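Local coordinates for protein putative sarcosine dimethylglycine methyltransferase (Galdieria sulphuraria, PDB 2O57) that probably transfers methyl groups from S-adenosylmethionine to sarcosine and dimethylglycine, at residues L100-G105 / A128-N133; I108-I113 / D132-K137; D187-D192 / K283-G288; C224-L229 / F291-K296. One frame throughout, in Å; residues are numbered along the deposited sequence.

Interaction 1: L100-G105 / A128-N133; sequences LVRKFG and AGLADN
Over one face of the Arg102 guanidinium lies a methyl group of Leu130: CD1 sits above the centre of the plane, 3.9 Å from Arg102 CZ. A second methyl, Ala128 CB, approaches the same group obliquely at 3.6 Å from Arg102 NH2. The side chains of Arg102 and Leu130 cross at about a right angle, and because the arginine chain is extended from CG to NE it carries its flat end across the gap to the turn. There Arg102 NH1 donates to a water at 2.5 Å, which in turn donates to Ala128 O, so the charge is tied to the end of the neighbouring helix through solvent. This is how a surface arginine can be both packed and hydrated. One helical position back, the touching atoms are carbons: Val101 CG1 meets Asn133 CB at 3.6 Å and reaches Leu130 CD2 at 4.0 Å. Gly129, with positive phi, ends helix 115-128 in a Schellman motif, after which Leu130 turns in toward helix 95-104. The contact thus joins the last turns of helix 95-104 to the loop leading into strand 134-138, and Val101 also rests on Ile108 of strand 107-112.

Interaction 2: I108-I113 / D132-K137; sequences IDCLNI and DNITVK
With CG lying beside its backbone N (chi1 -67°), the carboxylate of Asp109 stands next to Thr135, whose OG1 is placed between its own backbone N and carbonyl carbon (chi1 71°). The two side chains therefore point the same way from paired positions, and Thr135 OG1 donates to Asp109 OD1 in a very short bond of 2.5 Å. The other oxygen faces Lys137, which bends at its last torsion; Asp109 OD2 lies 3.5 Å from Lys137 CE but 4.1 Å from NZ, a proximity of opposite charges rather than a salt bridge. Lys85 supplies the salt bridge to OD2, and Tyr151 adds a hydrogen bond. A leucine in place of Asp109 would probably leave the Thr135 hydroxyl without its acceptor and the charge of Lys85 without its mate in a buried setting.

Beneath these groups the backbones form a regular parallel ladder. Cys110 N donates to Thr135 O at 2.8 Å in a nearly straight bond (174°), and Lys137 N answers to Cys110 O at the same length. On the face carrying Ile108 and Ile134, Cys110 SG packs on Ile134 CG2 at 3.8 Å. The arrangement is the strand pairing of a right-handed beta-alpha-beta crossover, the building unit of Rossmann-type methyltransferases. Strand 107-112 is flanked in the sheet by strands 85-89 and 134-138; helices 95-104 and 115-128 cover the Cys110 face, and strand 134-138 is the outermost within the chain.

Interaction 3: D187-D192 / K283-G288; sequences DPMKED and KLTWGG
Asp187 to Lys190 pair antiparallel with Leu284 to Gly287, bringing the reversed strand into the otherwise parallel sheet, as in class I methyltransferases. Selenomethionine Met189 shows how a side chain can lie along its partner strand. Its CB rises on the same face as Thr285; CG then passes 3.9 Å from Thr285 CG2 and also approaches Gly287 N. The selenium stands 3.8 Å from Gly287 CA, and after the bend at the last torsion (chi3 96°) CE settles 3.6 Å from that same CA. A beta carbon at Gly287 would collide with the selenium, which stands where methionine has its sulfur.

The hydrogen-bonded pairs are Asp187 with Gly287 and Met189 with Thr285; between them Pro188 and Trp286 form a non-hydrogen-bonded pair. Met189 N donates to Thr285 O, and Thr285 N returns the bond to Met189 O from above the carbonyl plane, 37° out of it; both measure 2.8 Å. On the opposite face, the Trp286 ring turns its edge to Pro188 N, which lies near the ring plane 3.7 Å from CD1, while the indole NE1 is hydrogen-bonded to Asp158 OD1.

Past the strand end, the side chain of Glu191, bent at chi2, crosses that of Thr285 at about a right angle. OE1 reaches beyond the chain to form a salt bridge with Arg218 of the second subunit, linking this end of the sheet to the other subunit. The other oxygen, OE2, lies 3.5 Å from Thr285 CB and accepts from a water that also donates to Leu284 O at 2.7 Å.

Interaction 4: C224-L229 / F291-K296; sequences CGLVTL and FRKSDK
Arg292 O accepts from Val227 N at 2.9 Å, and Arg292 N donates back to Val227 O in a bond of the same length that lies in the carbonyl plane. This reciprocal couple is the hydrogen-bonded pair of an antiparallel junction. Side chains build around it on both faces. At the non-hydrogen-bonded pair of Thr228 and Phe291 the two side chains run alongside each other, Thr228 OG1 coming obliquely to the ring 3.3 Å from Phe291 CE1. Farther along that face, Leu226 CD2 crosses Lys293 and touches its CB at 3.7 Å. On the other face Val227 CG1 (chi1 69°) packs against Arg292 O and Ser294 OG. Leu229 CD2 closes on Arg292 CB at 4.1 Å. Cutting Leu229 back to an alanine is likely to open a gap beside Arg292 CB, giving the base of that side chain more freedom to shift. The arginine's far end is anchored separately, by a hydrogen bond from NH1 to Arg180 O. Strand 226-233 follows helix 214-223, which ends in a Schellman motif at Gly225, and lies outermost in the sheet within the chain; strand 284-293 separates it from strand 181-190, while Ala221 of helix 214-223 packs on Leu226 and Phe291.

How the interactions relate
Three of the four contacts pair strands of one mixed sheet, and they show how chemistry follows position. Interaction 2 is buried at the parallel end and adds a charged, hydrogen-bonded cluster to its ladder; interactions 3 and 4 are antiparallel and share strand 284-293, which meets strand 181-190 in one and strand 226-233 in the other. Interaction 3 is the more buried of these, interaction 4 only partly so, and the second subunit reaches one residue of interaction 3 and four of interaction 4. Interaction 1 is a surface contact of helix with loop, bridged by water. It shares Asp132 and Asn133 with interaction 2 and touches it through Val101, whereas interactions 2 and 3 have centres about 27 Å apart.

Interaction 1: L100-G105 / A128-N133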
loop_
_atom_site.group_PDB
_atom_site.type_symbol
_atom_site.label_atom_id
_atom_site.label_comp_id
_atom_site.label_asym_id
_atom_site.label_seq_id
_atom_site.Cartn_x
_atom_site.Cartn_y
_atom_site.Cartn_z
ATOM N N LEU A 100 19.779 1.095 -3.979
ATOM C CA LEU A 100 19.816 1.253 -2.518
ATOM C C LEU A 100 21.187 1.718 -1.969
ATOM O O LEU A 100 21.271 2.533 -1.024
ATOM C CB LEU A 100 19.370 -0.054 -1.857
ATOM C CG LEU A 100 17.913 -0.493 -2.078
ATOM C CD1 LEU A 100 17.754 -1.844 -1.389
ATOM C CD2 LEU A 100 16.947 0.526 -1.475
ATOM N N VAL A 101 22.259 1.173 -2.543
ATOM C CA VAL A 101 23.613 1.531 -2.129
ATOM C C VAL A 101 23.858 3.035 -2.428
ATOM O O VAL A 101 24.273 3.776 -1.525
ATOM C CB VAL A 101 24.694 0.614 -2.783
ATOM C CG1 VAL A 101 26.133 1.175 -2.540
ATOM C CG2 VAL A 101 24.550 -0.837 -2.275
ATOM N N ARG A 102 23.574 3.485 -3.652
ATOM C CA ARG A 102 23.782 4.907 -4.004
ATOM C C ARG A 102 22.896 5.827 -3.143
ATOM O O ARG A 102 23.311 6.934 -2.794
ATOM C CB ARG A 102 23.516 5.214 -5.504
ATOM C CG ARG A 102 24.334 4.411 -6.551
ATOM C CD ARG A 102 23.921 4.838 -7.977
ATOM N NE ARG A 102 24.424 3.987 -9.068
ATOM C CZ ARG A 102 25.658 4.094 -9.538
ATOM N NH1 ARG A 102 26.472 4.988 -9.000
ATOM N NH2 ARG A 102 26.086 3.332 -10.536
ATOM N N LYS A 103 21.688 5.377 -2.803
ATOM C CA LYS A 103 20.726 6.255 -2.122
ATOM C C LYS A 103 20.951 6.323 -0.597
ATOM O O LYS A 103 20.913 7.403 -0.019
ATOM C CB LYS A 103 19.273 5.845 -2.434
ATOM C CG LYS A 103 18.240 6.851 -1.922
ATOM C CD LYS A 103 16.889 6.588 -2.520
ATOM C CE LYS A 103 16.026 7.819 -2.392
ATOM N NZ LYS A 103 16.511 8.818 -3.383
ATOM N N PHE A 104 21.220 5.174 0.020
ATOM C CA PHE A 104 21.320 5.039 1.492
ATOM C C PHE A 104 22.729 4.718 2.026
ATOM O O PHE A 104 22.976 4.829 3.228
ATOM C CB PHE A 104 20.324 3.962 1.982
ATOM C CG PHE A 104 18.896 4.313 1.719
ATOM C CD1 PHE A 104 18.212 5.186 2.578
ATOM C CD2 PHE A 104 18.235 3.809 0.588
ATOM C CE1 PHE A 104 16.882 5.531 2.330
ATOM C CE2 PHE A 104 16.892 4.142 0.322
ATOM C CZ PHE A 104 16.216 5.016 1.183
ATOM N N GLY A 105 23.656 4.330 1.158
ATOM C CA GLY A 105 24.978 3.912 1.621
ATOM C C GLY A 105 24.966 2.646 2.483
ATOM O O GLY A 105 25.860 2.442 3.310
ATOM N N ALA A 128 30.643 0.362 -11.787
ATOM C CA ALA A 128 30.031 1.420 -10.969
ATOM C C ALA A 128 30.962 1.885 -9.850
ATOM O O ALA A 128 30.755 2.944 -9.272
ATOM C CB ALA A 128 28.699 0.934 -10.380
ATOM N N GLY A 129 31.970 1.081 -9.547
ATOM C CA GLY A 129 32.815 1.333 -8.390
ATOM C C GLY A 129 32.061 1.004 -7.111
ATOM O O GLY A 129 32.315 1.604 -6.082
ATOM N N LEU A 130 31.134 0.040 -7.166
ATOM C CA LEU A 130 30.338 -0.300 -5.978
ATOM C C LEU A 130 30.628 -1.688 -5.403
ATOM O O LEU A 130 29.867 -2.216 -4.562
ATOM C CB LEU A 130 28.833 -0.149 -6.290
ATOM C CG LEU A 130 28.349 1.257 -6.712
ATOM C CD1 LEU A 130 26.880 1.214 -7.228
ATOM C CD2 LEU A 130 28.499 2.284 -5.544
ATOM N N ALA A 131 31.734 -2.283 -5.848
ATOM C CA ALA A 131 32.018 -3.675 -5.522
ATOM C C ALA A 131 32.369 -3.895 -4.034
ATOM O O ALA A 131 32.221 -5.002 -3.519
ATOM C CB ALA A 131 33.095 -4.212 -6.427
ATOM N N ASP A 132 32.807 -2.846 -3.335
ATOM C CA ASP A 132 33.001 -2.962 -1.885
ATOM C C ASP A 132 31.676 -2.974 -1.119
ATOM O O ASP A 132 31.663 -3.347 0.039
ATOM C CB ASP A 132 33.862 -1.831 -1.351
ATOM C CG ASP A 132 35.271 -1.842 -1.931
ATOM O OD1 ASP A 132 35.783 -2.936 -2.279
ATOM O OD2 ASP A 132 35.848 -0.741 -2.036
ATOM N N ASN A 133 30.582 -2.543 -1.752
ATOM C CA ASN A 133 29.287 -2.503 -1.072
ATOM C C ASN A 133 28.327 -3.586 -1.497
ATOM O O ASN A 133 27.369 -3.876 -0.776
ATOM C CB ASN A 133 28.593 -1.129 -1.217
ATOM C CG ASN A 133 29.147 -0.068 -0.239
ATOM O OD1 ASN A 133 28.425 0.423 0.664
ATOM N ND2 ASN A 133 30.419 0.294 -0.420
HETATM O O HOH W 1 28.921 5.058 -9.241
#

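Interaction 2: I108-I113 / D132-K137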
loop_
_atom_site.group_PDB
_atom_site.type_symbol
_atom_site.label_atom_id
_atom_site.label_comp_id
_atom_site.label_asym_id
_atom_site.label_seq_id
_atom_site.Cartn_x
_atom_site.Cartn_y
_atom_site.Cartn_z
ATOM N N ILE A 108 24.777 -4.401 0.366
ATOM C CA ILE A 108 23.796 -5.383 -0.102
ATOM C C ILE A 108 24.485 -6.666 -0.546
ATOM O O ILE A 108 25.396 -6.622 -1.382
ATOM C CB ILE A 108 22.972 -4.853 -1.317
ATOM C CG1 ILE A 108 22.232 -3.530 -0.988
ATOM C CG2 ILE A 108 21.983 -5.919 -1.826
ATOM C CD1 ILE A 108 21.018 -3.711 -0.127
ATOM N N ASP A 109 24.011 -7.807 -0.034
ATOM C CA ASP A 109 24.378 -9.098 -0.615
ATOM C C ASP A 109 23.223 -9.520 -1.522
ATOM O O ASP A 109 22.077 -9.588 -1.071
ATOM C CB ASP A 109 24.577 -10.161 0.452
ATOM C CG ASP A 109 25.784 -9.890 1.340
ATOM O OD1 ASP A 109 26.711 -9.173 0.930
ATOM O OD2 ASP A 109 25.816 -10.429 2.438
ATOM N N CYS A 110 23.540 -9.852 -2.777
ATOM C CA CYS A 110 22.532 -10.307 -3.727
ATOM C C CYS A 110 22.556 -11.827 -3.742
ATOM O O CYS A 110 23.648 -12.433 -3.783
ATOM C CB CYS A 110 22.832 -9.747 -5.134
ATOM S SG CYS A 110 22.752 -7.990 -5.293
ATOM N N LEU A 111 21.379 -12.449 -3.677
ATOM C CA LEU A 111 21.267 -13.893 -3.849
ATOM C C LEU A 111 20.421 -14.148 -5.066
ATOM O O LEU A 111 19.295 -13.648 -5.160
ATOM C CB LEU A 111 20.671 -14.592 -2.622
ATOM C CG LEU A 111 20.696 -16.126 -2.667
ATOM C CD1 LEU A 111 22.126 -16.635 -2.608
ATOM C CD2 LEU A 111 19.900 -16.657 -1.459
ATOM N N ASN A 112 20.954 -14.907 -6.014
ATOM C CA ASN A 112 20.246 -15.077 -7.265
ATOM C C ASN A 112 20.615 -16.437 -7.860
ATOM O O ASN A 112 21.778 -16.859 -7.750
ATOM C CB ASN A 112 20.653 -13.937 -8.204
ATOM C CG ASN A 112 19.702 -13.729 -9.356
ATOM O OD1 ASN A 112 18.505 -13.485 -9.158
ATOM N ND2 ASN A 112 20.240 -13.717 -10.574
ATOM N N ILE A 113 19.638 -17.081 -8.492
ATOM C CA ILE A 113 19.803 -18.430 -9.023
ATOM C C ILE A 113 20.392 -18.454 -10.433
ATOM O O ILE A 113 20.831 -19.492 -10.873
ATOM C CB ILE A 113 18.460 -19.262 -8.962
ATOM C CG1 ILE A 113 18.715 -20.773 -9.005
ATOM C CG2 ILE A 113 17.454 -18.834 -10.054
ATOM C CD1 ILE A 113 19.390 -21.377 -7.735
ATOM N N ASP A 132 32.807 -2.846 -3.335
ATOM C CA ASP A 132 33.001 -2.962 -1.885
ATOM C C ASP A 132 31.676 -2.974 -1.119
ATOM O O ASP A 132 31.663 -3.347 0.039
ATOM C CB ASP A 132 33.862 -1.831 -1.351
ATOM C CG ASP A 132 35.271 -1.842 -1.931
ATOM O OD1 ASP A 132 35.783 -2.936 -2.279
ATOM O OD2 ASP A 132 35.848 -0.741 -2.036
ATOM N N ASN A 133 30.582 -2.543 -1.752
ATOM C CA ASN A 133 29.287 -2.503 -1.072
ATOM C C ASN A 133 28.327 -3.586 -1.497
ATOM O O ASN A 133 27.369 -3.876 -0.776
ATOM C CB ASN A 133 28.593 -1.129 -1.217
ATOM C CG ASN A 133 29.147 -0.068 -0.239
ATOM O OD1 ASN A 133 28.425 0.423 0.664
ATOM N ND2 ASN A 133 30.419 0.294 -0.420
ATOM N N ILE A 134 28.569 -4.187 -2.662
ATOM C CA ILE A 134 27.638 -5.200 -3.187
ATOM C C ILE A 134 28.366 -6.521 -3.462
ATOM O O ILE A 134 29.363 -6.558 -4.199
ATOM C CB ILE A 134 26.887 -4.720 -4.472
ATOM C CG1 ILE A 134 26.237 -3.338 -4.258
ATOM C CG2 ILE A 134 25.810 -5.775 -4.908
ATOM C CD1 ILE A 134 25.772 -2.668 -5.589
ATOM N N THR A 135 27.870 -7.597 -2.856
ATOM C CA THR A 135 28.393 -8.914 -3.165
ATOM C C THR A 135 27.335 -9.710 -3.884
ATOM O O THR A 135 26.148 -9.513 -3.664
ATOM C CB THR A 135 28.876 -9.684 -1.922
ATOM O OG1 THR A 135 27.733 -10.064 -1.153
ATOM C CG2 THR A 135 29.764 -8.838 -1.081
ATOM N N VAL A 136 27.743 -10.611 -4.755
ATOM C CA VAL A 136 26.768 -11.365 -5.504
ATOM C C VAL A 136 27.047 -12.833 -5.210
ATOM O O VAL A 136 28.161 -13.321 -5.458
ATOM C CB VAL A 136 26.887 -11.116 -7.058
ATOM C CG1 VAL A 136 25.807 -11.889 -7.804
ATOM C CG2 VAL A 136 26.777 -9.626 -7.410
ATOM N N LYS A 137 26.025 -13.532 -4.711
ATOM C CA LYS A 137 26.137 -14.957 -4.359
ATOM C C LYS A 137 25.103 -15.755 -5.150
ATOM O O LYS A 137 24.011 -15.268 -5.407
ATOM C CB LYS A 137 25.884 -15.145 -2.852
ATOM C CG LYS A 137 26.610 -14.133 -1.902
ATOM C CD LYS A 137 25.909 -14.115 -0.512
ATOM C CE LYS A 137 26.619 -13.177 0.507
ATOM N NZ LYS A 137 27.928 -13.700 1.047
HETATM O O HOH W 2 27.611 -6.571 0.832
#

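Interaction 3: D187-D192 / K283-G288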
loop_
_atom_site.group_PDB
_atom_site.type_symbol
_atom_site.label_atom_id
_atom_site.label_comp_id
_atom_site.label_asym_id
_atom_site.label_seq_id
_atom_site.Cartn_x
_atom_site.Cartn_y
_atom_site.Cartn_z
ATOM N N ASP A 187 5.225 -9.030 -4.810
ATOM C CA ASP A 187 5.026 -10.264 -5.566
ATOM C C ASP A 187 3.724 -10.185 -6.329
ATOM O O ASP A 187 2.675 -9.829 -5.760
ATOM C CB ASP A 187 4.972 -11.444 -4.576
ATOM C CG ASP A 187 5.605 -12.742 -5.133
ATOM O OD1 ASP A 187 6.517 -12.672 -5.977
ATOM O OD2 ASP A 187 5.188 -13.830 -4.671
ATOM N N PRO A 188 3.748 -10.567 -7.611
ATOM C CA PRO A 188 2.453 -10.834 -8.235
ATOM C C PRO A 188 1.812 -11.976 -7.449
ATOM O O PRO A 188 2.528 -12.897 -6.966
ATOM C CB PRO A 188 2.828 -11.321 -9.634
ATOM C CG PRO A 188 4.246 -10.750 -9.897
ATOM C CD PRO A 188 4.893 -10.832 -8.519
HETATM N N MSE A 189 0.497 -11.908 -7.257
HETATM C CA MSE A 189 -0.194 -12.884 -6.410
HETATM C C MSE A 189 -1.643 -13.087 -6.816
HETATM O O MSE A 189 -2.125 -12.399 -7.703
HETATM C CB MSE A 189 -0.060 -12.570 -4.899
HETATM C CG MSE A 189 -0.069 -11.147 -4.418
HETATM SE SE MSE A 189 0.447 -11.078 -2.451
HETATM C CE MSE A 189 2.199 -10.737 -2.334
ATOM N N LYS A 190 -2.301 -14.072 -6.210
ATOM C CA LYS A 190 -3.737 -14.194 -6.314
ATOM C C LYS A 190 -4.367 -13.432 -5.143
ATOM O O LYS A 190 -3.738 -13.228 -4.079
ATOM C CB LYS A 190 -4.189 -15.677 -6.360
ATOM C CG LYS A 190 -4.001 -16.477 -5.044
ATOM C CD LYS A 190 -4.462 -17.977 -5.172
ATOM C CE LYS A 190 -4.874 -18.524 -3.806
ATOM N NZ LYS A 190 -5.064 -20.017 -3.808
ATOM N N GLU A 191 -5.595 -12.963 -5.358
ATOM C CA GLU A 191 -6.395 -12.392 -4.272
ATOM C C GLU A 191 -6.738 -13.467 -3.236
ATOM O O GLU A 191 -7.005 -14.623 -3.600
ATOM C CB GLU A 191 -7.674 -11.766 -4.847
ATOM C CG GLU A 191 -7.388 -10.539 -5.693
ATOM C CD GLU A 191 -7.348 -9.279 -4.858
ATOM O OE1 GLU A 191 -7.478 -9.399 -3.612
ATOM O OE2 GLU A 191 -7.214 -8.184 -5.438
ATOM N N ASP A 192 -6.719 -13.093 -1.952
ATOM C CA ASP A 192 -7.197 -13.989 -0.871
ATOM C C ASP A 192 -8.574 -14.530 -1.218
ATOM O O ASP A 192 -9.431 -13.792 -1.687
ATOM C CB ASP A 192 -7.325 -13.278 0.490
ATOM C CG ASP A 192 -6.007 -12.756 1.045
ATOM O OD1 ASP A 192 -4.939 -13.345 0.827
ATOM O OD2 ASP A 192 -6.059 -11.723 1.749
ATOM N N LYS A 283 -9.256 -11.594 -9.742
ATOM C CA LYS A 283 -8.643 -12.830 -9.242
ATOM C C LYS A 283 -7.174 -12.662 -8.814
ATOM O O LYS A 283 -6.703 -13.386 -7.970
ATOM C CB LYS A 283 -8.696 -13.952 -10.280
ATOM C CG LYS A 283 -10.127 -14.286 -10.766
ATOM C CD LYS A 283 -10.097 -15.579 -11.538
ATOM C CE LYS A 283 -11.496 -16.023 -11.902
ATOM N NZ LYS A 283 -11.626 -15.911 -13.390
ATOM N N LEU A 284 -6.472 -11.738 -9.456
ATOM C CA LEU A 284 -5.025 -11.585 -9.294
ATOM C C LEU A 284 -4.692 -10.172 -8.872
ATOM O O LEU A 284 -5.413 -9.222 -9.205
ATOM C CB LEU A 284 -4.296 -11.909 -10.594
ATOM C CG LEU A 284 -4.584 -13.285 -11.213
ATOM C CD1 LEU A 284 -3.791 -13.414 -12.543
ATOM C CD2 LEU A 284 -4.174 -14.397 -10.280
ATOM N N THR A 285 -3.593 -10.029 -8.163
ATOM C CA THR A 285 -3.142 -8.688 -7.756
ATOM C C THR A 285 -1.622 -8.590 -7.679
ATOM O O THR A 285 -0.931 -9.572 -7.863
ATOM C CB THR A 285 -3.804 -8.241 -6.395
ATOM O OG1 THR A 285 -3.512 -6.876 -6.152
ATOM C CG2 THR A 285 -3.336 -9.085 -5.190
ATOM N N TRP A 286 -1.112 -7.392 -7.445
ATOM C CA TRP A 286 0.309 -7.231 -7.173
ATOM C C TRP A 286 0.388 -6.811 -5.724
ATOM O O TRP A 286 -0.108 -5.752 -5.371
ATOM C CB TRP A 286 0.952 -6.188 -8.100
ATOM C CG TRP A 286 2.441 -5.962 -7.824
ATOM C CD1 TRP A 286 3.436 -6.923 -7.807
ATOM C CD2 TRP A 286 3.068 -4.729 -7.534
ATOM N NE1 TRP A 286 4.630 -6.348 -7.486
ATOM C CE2 TRP A 286 4.449 -4.993 -7.348
ATOM C CE3 TRP A 286 2.607 -3.405 -7.433
ATOM C CZ2 TRP A 286 5.379 -3.985 -7.050
ATOM C CZ3 TRP A 286 3.540 -2.393 -7.148
ATOM C CH2 TRP A 286 4.912 -2.700 -6.952
ATOM N N GLY A 287 0.994 -7.659 -4.900
ATOM C CA GLY A 287 1.018 -7.489 -3.449
ATOM C C GLY A 287 2.314 -6.887 -2.979
ATOM O O GLY A 287 3.345 -7.058 -3.612
ATOM N N GLY A 288 2.266 -6.162 -1.867
ATOM C CA GLY A 288 3.483 -5.618 -1.255
ATOM C C GLY A 288 3.329 -5.809 0.248
ATOM O O GLY A 288 2.209 -5.674 0.768
HETATM O O HOH W 3 -7.748 -8.311 -8.317
#

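Interaction 4: C224-L229 / F291-K296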
loop_
_atom_site.group_PDB
_atom_site.type_symbol
_atom_site.label_atom_id
_atom_site.label_comp_id
_atom_site.label_asym_id
_atom_site.label_seq_id
_atom_site.Cartn_x
_atom_site.Cartn_y
_atom_site.Cartn_z
ATOM N N CYS A 224 6.806 -17.987 11.525
ATOM C CA CYS A 224 8.261 -17.865 11.573
ATOM C C CYS A 224 8.781 -16.737 12.467
ATOM O O CYS A 224 9.975 -16.421 12.440
ATOM C CB CYS A 224 8.806 -17.698 10.146
ATOM S SG CYS A 224 8.382 -19.122 9.110
ATOM N N GLY A 225 7.882 -16.122 13.239
ATOM C CA GLY A 225 8.244 -14.988 14.104
ATOM C C GLY A 225 8.388 -13.654 13.376
ATOM O O GLY A 225 9.070 -12.746 13.870
ATOM N N LEU A 226 7.739 -13.527 12.212
ATOM C CA LEU A 226 7.711 -12.252 11.493
ATOM C C LEU A 226 6.337 -11.640 11.526
ATOM O O LEU A 226 5.384 -12.173 10.922
ATOM C CB LEU A 226 8.152 -12.384 10.025
ATOM C CG LEU A 226 9.478 -13.077 9.723
ATOM C CD1 LEU A 226 9.661 -13.304 8.211
ATOM C CD2 LEU A 226 10.586 -12.235 10.274
ATOM N N VAL A 227 6.237 -10.506 12.202
ATOM C CA VAL A 227 4.973 -9.759 12.271
ATOM C C VAL A 227 4.794 -8.908 11.004
ATOM O O VAL A 227 5.779 -8.371 10.463
ATOM C CB VAL A 227 4.893 -8.915 13.566
ATOM C CG1 VAL A 227 5.885 -7.774 13.541
ATOM C CG2 VAL A 227 3.472 -8.387 13.795
ATOM N N THR A 228 3.553 -8.819 10.529
ATOM C CA THR A 228 3.237 -8.055 9.339
ATOM C C THR A 228 2.949 -6.621 9.795
ATOM O O THR A 228 2.020 -6.367 10.597
ATOM C CB THR A 228 2.035 -8.639 8.586
ATOM O OG1 THR A 228 2.365 -9.947 8.106
ATOM C CG2 THR A 228 1.708 -7.750 7.403
ATOM N N LEU A 229 3.790 -5.712 9.343
ATOM C CA LEU A 229 3.689 -4.281 9.673
ATOM C C LEU A 229 2.656 -3.572 8.823
ATOM O O LEU A 229 1.904 -2.747 9.334
ATOM C CB LEU A 229 5.018 -3.585 9.442
ATOM C CG LEU A 229 6.237 -4.014 10.274
ATOM C CD1 LEU A 229 7.461 -3.114 9.954
ATOM C CD2 LEU A 229 5.943 -3.969 11.776
ATOM N N PHE A 291 7.529 -6.760 6.920
ATOM C CA PHE A 291 7.502 -7.585 8.118
ATOM C C PHE A 291 8.610 -7.135 9.032
ATOM O O PHE A 291 9.603 -6.563 8.569
ATOM C CB PHE A 291 7.789 -9.049 7.780
ATOM C CG PHE A 291 6.892 -9.644 6.727
ATOM C CD1 PHE A 291 5.660 -10.196 7.073
ATOM C CD2 PHE A 291 7.306 -9.696 5.398
ATOM C CE1 PHE A 291 4.839 -10.782 6.097
ATOM C CE2 PHE A 291 6.503 -10.289 4.420
ATOM C CZ PHE A 291 5.268 -10.828 4.771
ATOM N N ARG A 292 8.460 -7.396 10.324
ATOM C CA ARG A 292 9.585 -7.260 11.227
ATOM C C ARG A 292 9.781 -8.555 12.016
ATOM O O ARG A 292 8.811 -9.208 12.403
ATOM C CB ARG A 292 9.407 -6.069 12.172
ATOM C CG ARG A 292 10.638 -5.791 13.048
ATOM C CD ARG A 292 10.454 -4.666 14.070
ATOM N NE ARG A 292 10.269 -3.324 13.516
ATOM C CZ ARG A 292 11.231 -2.484 13.110
ATOM N NH1 ARG A 292 12.541 -2.819 13.116
ATOM N NH2 ARG A 292 10.865 -1.288 12.678
ATOM N N LYS A 293 11.035 -8.940 12.231
ATOM C CA LYS A 293 11.354 -10.076 13.088
ATOM C C LYS A 293 11.193 -9.707 14.593
ATOM O O LYS A 293 12.147 -9.270 15.261
ATOM C CB LYS A 293 12.766 -10.595 12.820
ATOM C CG LYS A 293 13.098 -11.864 13.593
ATOM C CD LYS A 293 14.439 -12.492 13.108
ATOM C CE LYS A 293 14.932 -13.589 14.055
ATOM N NZ LYS A 293 16.227 -14.186 13.541
ATOM N N SER A 294 9.964 -9.852 15.079
ATOM C CA SER A 294 9.583 -9.554 16.471
ATOM C C SER A 294 8.214 -10.167 16.683
ATOM O O SER A 294 7.461 -10.390 15.720
ATOM C CB SER A 294 9.507 -8.036 16.758
ATOM O OG SER A 294 8.575 -7.409 15.890
ATOM N N ASP A 295 7.891 -10.383 17.945
ATOM C CA ASP A 295 6.628 -10.971 18.360
ATOM C C ASP A 295 5.461 -10.032 18.063
ATOM O O ASP A 295 4.381 -10.491 17.697
ATOM C CB ASP A 295 6.712 -11.294 19.862
ATOM C CG ASP A 295 5.517 -12.092 20.378
ATOM O OD1 ASP A 295 4.942 -12.904 19.608
ATOM O OD2 ASP A 295 5.170 -11.917 21.579
ATOM N N LYS A 296 5.688 -8.723 18.187
ATOM C CA LYS A 296 4.607 -7.734 18.085
ATOM C C LYS A 296 4.934 -6.461 17.311
ATOM O O LYS A 296 6.108 -6.082 17.219
ATOM C CB LYS A 296 4.111 -7.314 19.489
ATOM C CG LYS A 296 3.446 -8.408 20.322
ATOM C CD LYS A 296 2.048 -8.790 19.818
ATOM C CE LYS A 296 1.346 -9.710 20.829
ATOM N NZ LYS A 296 -0.149 -9.492 20.873
#